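Local coordinates for protein integrase (PDB 3KKS) that probably inserts viral DNA into host DNA, this fragment being the catalytic core domain of a lentiviral integrase with an RNase H-like fold, at residues T15-A20 and A30-E35; H56-N61 and I85-Q90. All blocks are in the same frame, centred on the assembly; numbering follows the deposited sequence.

Contact 1. Residues T15-A20 and A30-E35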
loop_
_atom_site.group_PDB
_atom_site.type_symbol
_atom_site.label_atom_id
_atom_site.label_comp_id
_atom_site.label_asym_id
_atom_site.label_seq_id
_atom_site.Cartn_x
_atom_site.Cartn_y
_atom_site.Cartn_z
ATOM N N THR A 15 6.437 -15.739 3.026
ATOM C CA THR A 15 5.645 -14.713 3.674
ATOM C C THR A 15 4.721 -13.975 2.713
ATOM O O THR A 15 5.114 -13.623 1.602
ATOM C CB THR A 15 6.541 -13.699 4.376
ATOM O OG1 THR A 15 7.258 -12.962 3.393
ATOM C CG2 THR A 15 7.538 -14.400 5.288
ATOM N N ILE A 16 3.480 -13.772 3.142
ATOM C CA ILE A 16 2.491 -13.054 2.344
ATOM C C ILE A 16 2.560 -11.595 2.785
ATOM O O ILE A 16 2.667 -11.312 3.977
ATOM C CB ILE A 16 1.044 -13.534 2.617
ATOM C CG1 ILE A 16 0.945 -15.060 2.519
ATOM C CG2 ILE A 16 0.094 -12.880 1.618
ATOM C CD1 ILE A 16 -0.448 -15.594 2.855
ATOM N N ILE A 17 2.485 -10.665 1.842
ATOM C CA ILE A 17 2.556 -9.257 2.212
ATOM C C ILE A 17 1.484 -8.406 1.540
ATOM O O ILE A 17 1.428 -8.319 0.313
ATOM C CB ILE A 17 3.945 -8.667 1.867
ATOM C CG1 ILE A 17 5.020 -9.338 2.724
ATOM C CG2 ILE A 17 3.954 -7.156 2.105
ATOM C CD1 ILE A 17 6.442 -9.024 2.284
ATOM N N TRP A 18 0.625 -7.804 2.358
ATOM C CA TRP A 18 -0.424 -6.919 1.871
ATOM C C TRP A 18 0.280 -5.604 1.546
ATOM O O TRP A 18 1.061 -5.106 2.355
ATOM C CB TRP A 18 -1.457 -6.679 2.962
ATOM C CG TRP A 18 -2.588 -5.801 2.543
ATOM C CD1 TRP A 18 -3.671 -6.161 1.785
ATOM C CD2 TRP A 18 -2.782 -4.425 2.887
ATOM N NE1 TRP A 18 -4.526 -5.097 1.648
ATOM C CE2 TRP A 18 -4.006 -4.015 2.317
ATOM C CE3 TRP A 18 -2.036 -3.496 3.633
ATOM C CZ2 TRP A 18 -4.514 -2.720 2.466
ATOM C CZ3 TRP A 18 -2.544 -2.196 3.784
ATOM C CH2 TRP A 18 -3.772 -1.827 3.205
ATOM N N VAL A 19 -0.000 -5.040 0.376
ATOM C CA VAL A 19 0.638 -3.800 -0.053
ATOM C C VAL A 19 -0.336 -2.749 -0.574
ATOM O O VAL A 19 -1.162 -3.023 -1.440
ATOM C CB VAL A 19 1.668 -4.086 -1.178
ATOM C CG1 VAL A 19 2.298 -2.778 -1.666
ATOM C CG2 VAL A 19 2.742 -5.050 -0.679
ATOM N N ALA A 20 -0.230 -1.531 -0.061
ATOM C CA ALA A 20 -1.096 -0.455 -0.528
ATOM C C ALA A 20 -0.230 0.697 -1.009
ATOM O O ALA A 20 0.739 1.070 -0.352
ATOM C CB ALA A 20 -2.038 0.018 0.592
ATOM N N ALA A 30 2.828 -1.319 3.602
ATOM C CA ALA A 30 2.764 -2.769 3.466
ATOM C C ALA A 30 2.739 -3.400 4.837
ATOM O O ALA A 30 3.134 -2.773 5.819
ATOM C CB ALA A 30 3.970 -3.285 2.664
ATOM N N GLN A 31 2.293 -4.648 4.899
ATOM C CA GLN A 31 2.190 -5.343 6.174
ATOM C C GLN A 31 2.235 -6.840 5.918
ATOM O O GLN A 31 1.594 -7.322 4.990
ATOM C CB GLN A 31 0.849 -4.996 6.826
ATOM C CG GLN A 31 0.893 -4.743 8.310
ATOM C CD GLN A 31 1.212 -3.298 8.646
ATOM O OE1 GLN A 31 2.282 -2.788 8.319
ATOM N NE2 GLN A 31 0.277 -2.628 9.305
ATOM N N VAL A 32 2.995 -7.576 6.721
ATOM C CA VAL A 32 3.043 -9.029 6.568
ATOM C C VAL A 32 1.749 -9.585 7.167
ATOM O O VAL A 32 1.308 -9.116 8.212
ATOM C CB VAL A 32 4.210 -9.661 7.355
ATOM C CG1 VAL A 32 4.111 -11.184 7.280
ATOM C CG2 VAL A 32 5.536 -9.189 6.807
ATOM N N ILE A 33 1.139 -10.572 6.521
ATOM C CA ILE A 33 -0.086 -11.161 7.067
ATOM C C ILE A 33 0.012 -12.697 7.163
ATOM O O ILE A 33 0.676 -13.339 6.346
ATOM C CB ILE A 33 -1.324 -10.760 6.234
ATOM C CG1 ILE A 33 -1.123 -11.138 4.773
ATOM C CG2 ILE A 33 -1.571 -9.251 6.360
ATOM C CD1 ILE A 33 -2.303 -10.816 3.919
ATOM N N PRO A 34 -0.646 -13.294 8.177
ATOM C CA PRO A 34 -0.665 -14.738 8.438
ATOM C C PRO A 34 -1.188 -15.587 7.289
ATOM O O PRO A 34 -0.669 -16.670 7.017
ATOM C CB PRO A 34 -1.557 -14.852 9.671
ATOM C CG PRO A 34 -1.355 -13.560 10.365
ATOM C CD PRO A 34 -1.412 -12.584 9.214
ATOM N N GLU A 35 -2.223 -15.091 6.624
ATOM C CA GLU A 35 -2.831 -15.801 5.509
ATOM C C GLU A 35 -3.717 -14.841 4.725
ATOM O O GLU A 35 -4.174 -13.830 5.266
ATOM C CB GLU A 35 -3.658 -16.975 6.039
ATOM C CG GLU A 35 -4.580 -16.610 7.196
ATOM C CD GLU A 35 -5.416 -17.786 7.685
ATOM O OE1 GLU A 35 -6.148 -17.620 8.684
ATOM O OE2 GLU A 35 -5.348 -18.874 7.072
HETATM O O HOH W 1 2.897 -14.605 5.862
#
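Trp-18 and Gln-31 are the central hydrogen-bonded pair of two antiparallel strands, 15-20 and 30-33, whose axes approach to 4.5 Å and run at 149° to each other. Trp-18 N gives its hydrogen to Gln-31 O at 2.8 Å, and Gln-31 N returns a bond to Trp-18 O at 2.9 Å. One more bond follows, Ile-33 N to Ile-16 O. In the reverse direction Ile-16 N and Ile-33 O stand too far apart for a direct bond, and a water spans them, accepting from the amide and donating to the carbonyl.

The intervening pairs, Ile-17 with Val-32 and Val-19 with Ala-30, put aliphatic side chains on one face. The Ala-30 methyl touches a branch of each of two residues, with CB 3.9 Å from Ile-17 CG2 and 4.0 Å from Val-19 CG2. On the other face stand Ile-16, Trp-18, Gln-31 and Ile-33. With chi1 at 55°, Ile-33 holds CG1 between its backbone N and carbonyl carbon, and this branch meets Ile-16 CG2 at 3.8 Å. The far end of Ile-16 stretches past the strand pairing, its CD1 lying 3.6 Å from Glu-35 CA. Trp-18 offers mainly its CB to the partner strand, while its side chain and that of Ile-33 both touch Cys-44 of helix 38-51. Leu-120 of helix 116-129 covers Ile-17, Ala-30 and Val-32 on the opposite face.

This is a beta hairpin with helices on both faces, forming the antiparallel edge of the mixed sheet of the RNase H-like integrase core.

Contact 2. Residues H56-N61 and I85-Q90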
loop_
_atom_site.group_PDB
_atom_site.type_symbol
_atom_site.label_atom_id
_atom_site.label_comp_id
_atom_site.label_asym_id
_atom_site.label_seq_id
_atom_site.Cartn_x
_atom_site.Cartn_y
_atom_site.Cartn_z
ATOM N N HIS A 56 -10.482 6.539 -1.268
ATOM C CA HIS A 56 -10.887 5.597 -2.289
ATOM C C HIS A 56 -9.934 4.414 -2.274
ATOM O O HIS A 56 -8.713 4.589 -2.253
ATOM C CB HIS A 56 -10.871 6.303 -3.655
ATOM C CG HIS A 56 -11.434 5.486 -4.775
ATOM N ND1 HIS A 56 -11.898 6.054 -5.942
ATOM C CD2 HIS A 56 -11.590 4.147 -4.920
ATOM C CE1 HIS A 56 -12.316 5.100 -6.756
ATOM N NE2 HIS A 56 -12.140 3.935 -6.159
ATOM N N LEU A 57 -10.500 3.211 -2.283
ATOM C CA LEU A 57 -9.716 1.985 -2.250
ATOM C C LEU A 57 -9.985 1.154 -3.504
ATOM O O LEU A 57 -11.137 0.927 -3.869
ATOM C CB LEU A 57 -10.085 1.193 -0.996
ATOM C CG LEU A 57 -9.076 0.223 -0.381
ATOM C CD1 LEU A 57 -7.715 0.885 -0.220
ATOM C CD2 LEU A 57 -9.597 -0.225 0.978
ATOM N N HIS A 58 -8.919 0.707 -4.162
ATOM C CA HIS A 58 -9.041 -0.094 -5.379
ATOM C C HIS A 58 -8.231 -1.385 -5.263
ATOM O O HIS A 58 -7.240 -1.439 -4.535
ATOM C CB HIS A 58 -8.541 0.715 -6.579
ATOM C CG HIS A 58 -8.787 0.057 -7.903
ATOM N ND1 HIS A 58 -10.054 -0.116 -8.423
ATOM C CD2 HIS A 58 -7.933 -0.464 -8.810
ATOM C CE1 HIS A 58 -9.965 -0.720 -9.596
ATOM N NE2 HIS A 58 -8.690 -0.942 -9.854
ATOM N N SER A 59 -8.655 -2.423 -5.979
ATOM C CA SER A 59 -7.961 -3.711 -5.971
ATOM C C SER A 59 -8.511 -4.627 -7.065
ATOM O O SER A 59 -9.366 -4.218 -7.850
ATOM C CB SER A 59 -8.140 -4.394 -4.626
ATOM O OG SER A 59 -9.510 -4.626 -4.377
ATOM N N ASP A 60 -8.018 -5.862 -7.116
ATOM C CA ASP A 60 -8.514 -6.810 -8.104
ATOM C C ASP A 60 -9.713 -7.540 -7.520
ATOM O O ASP A 60 -10.098 -7.302 -6.379
ATOM C CB ASP A 60 -7.433 -7.821 -8.523
ATOM C CG ASP A 60 -6.873 -8.614 -7.356
ATOM O OD1 ASP A 60 -7.659 -9.133 -6.541
ATOM O OD2 ASP A 60 -5.631 -8.731 -7.262
ATOM N N ASN A 61 -10.288 -8.438 -8.309
ATOM C CA ASN A 61 -11.463 -9.199 -7.911
ATOM C C ASN A 61 -11.170 -10.334 -6.941
ATOM O O ASN A 61 -12.003 -11.220 -6.737
ATOM C CB ASN A 61 -12.145 -9.751 -9.161
ATOM C CG ASN A 61 -13.623 -9.461 -9.181
ATOM O OD1 ASN A 61 -14.051 -8.361 -8.827
ATOM N ND2 ASN A 61 -14.417 -10.439 -9.610
ATOM N N ILE A 85 -8.526 -4.174 -11.810
ATOM C CA ILE A 85 -7.353 -3.426 -12.239
ATOM C C ILE A 85 -7.335 -3.375 -13.772
ATOM O O ILE A 85 -7.672 -4.357 -14.438
ATOM C CB ILE A 85 -6.063 -4.097 -11.711
ATOM C CG1 ILE A 85 -6.064 -4.054 -10.178
ATOM C CG2 ILE A 85 -4.829 -3.398 -12.269
ATOM C CD1 ILE A 85 -4.861 -4.712 -9.532
ATOM N N PRO A 86 -6.938 -2.230 -14.351
ATOM C CA PRO A 86 -6.509 -1.005 -13.664
ATOM C C PRO A 86 -7.639 -0.033 -13.342
ATOM O O PRO A 86 -8.820 -0.314 -13.562
ATOM C CB PRO A 86 -5.516 -0.370 -14.651
ATOM C CG PRO A 86 -5.308 -1.422 -15.740
ATOM C CD PRO A 86 -6.617 -2.142 -15.783
ATOM N N TYR A 87 -7.248 1.116 -12.807
ATOM C CA TYR A 87 -8.182 2.181 -12.487
ATOM C C TYR A 87 -7.980 3.145 -13.650
ATOM O O TYR A 87 -8.900 3.411 -14.423
ATOM C CB TYR A 87 -7.807 2.859 -11.167
ATOM C CG TYR A 87 -8.844 3.852 -10.699
ATOM C CD1 TYR A 87 -10.104 3.424 -10.282
ATOM C CD2 TYR A 87 -8.579 5.221 -10.697
ATOM C CE1 TYR A 87 -11.081 4.336 -9.883
ATOM C CE2 TYR A 87 -9.548 6.143 -10.300
ATOM C CZ TYR A 87 -10.794 5.695 -9.892
ATOM O OH TYR A 87 -11.753 6.605 -9.495
ATOM N N ASN A 88 -6.753 3.648 -13.764
ATOM C CA ASN A 88 -6.362 4.549 -14.844
ATOM C C ASN A 88 -4.886 4.281 -15.152
ATOM O O ASN A 88 -4.095 4.016 -14.247
ATOM C CB ASN A 88 -6.587 6.017 -14.455
ATOM C CG ASN A 88 -5.495 6.571 -13.564
ATOM O OD1 ASN A 88 -4.341 6.696 -13.979
ATOM N ND2 ASN A 88 -5.856 6.915 -12.331
ATOM N N PRO A 89 -4.504 4.350 -16.437
ATOM C CA PRO A 89 -3.148 4.122 -16.960
ATOM C C PRO A 89 -1.971 4.588 -16.100
ATOM O O PRO A 89 -1.073 3.804 -15.786
ATOM C CB PRO A 89 -3.184 4.828 -18.315
ATOM C CG PRO A 89 -4.591 4.599 -18.755
ATOM C CD PRO A 89 -5.376 4.896 -17.496
ATOM N N GLN A 90 -1.977 5.866 -15.735
ATOM C CA GLN A 90 -0.901 6.440 -14.935
ATOM C C GLN A 90 -0.776 5.834 -13.537
ATOM O O GLN A 90 0.331 5.643 -13.041
ATOM C CB GLN A 90 -1.081 7.959 -14.836
ATOM C CG GLN A 90 -0.888 8.694 -16.160
ATOM C CD GLN A 90 0.570 8.772 -16.584
ATOM O OE1 GLN A 90 1.375 9.462 -15.956
ATOM N NE2 GLN A 90 0.917 8.064 -17.653
#
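Tyr-87 packs most tightly against His-56, its OH 3.2 Å and its CE1 3.4 Å from His-56 CE1, with the two ring planes nearly perpendicular. Pointing CG away from its own backbone N (chi1 -173°) carries the phenol ring there past His-58, the adjoining member of this aromatic cluster. Tyr-87 CB lies over one face of that imidazole, 4.2 Å from the centroid of the His-58 ring, in a CH-pi contact, and the phenol turns an edge toward the same histidine, the planes inclined at 63°. At the imidazole edge, His-58 NE2 is 3.7 Å from Ile-85 CA; this nitrogen is buried and has no polar partner in the model.

Toward the other end the fit is looser. Ile-85 lays CG1 4.0 Å from Ser-59 C, and its CD1 stays 4.2 Å from Asp-60 CB, while Asp-60 OD1 accepts from Gly-62 N. Pro-86, after a cis peptide bond, is exposed and takes little part. Tyr-87 remains exposed although its ring packs on the histidines.

Thr-82 OG1, on the adjacent strand 80-83, is hydrogen-bonded to both His-56 NE2 and His-58 ND1, which would hold both imidazoles in their rotation. Gln-6 of strand 4-12 touches His-58 and Ile-85 from the other neighbouring strand. The 85-88 loop runs back alongside the end of strand 56-59 and leads into helix 89-109, where Asn-88 takes the N-cap position and its OD1 accepts from Ser-91 N.

Overall arrangement
Both contacts belong to one mixed sheet, with their centres about 19 Å apart and their nearest atoms about 6 Å apart, without touching. Contact 1 closes before contact 2 opens along the chain. Contact 1 joins edge strand 28-33 to strand 15-22; contact 2 lays a loop against strand 56-59, in the parallel half. Helix 89-109 begins in contact 2 and packs on Ile-17 and Val-19 of contact 1, so it spans both. Strand 4-12 lies between them: its Asp-8 pairs through the backbone with Val-19, and Asp-8 OD1 lies close to Asp-60 OD2. These aspartates match in position the first two acidic residues of the retroviral D,D-35-E site, so strand 4-12 probably links the contacts at the active site.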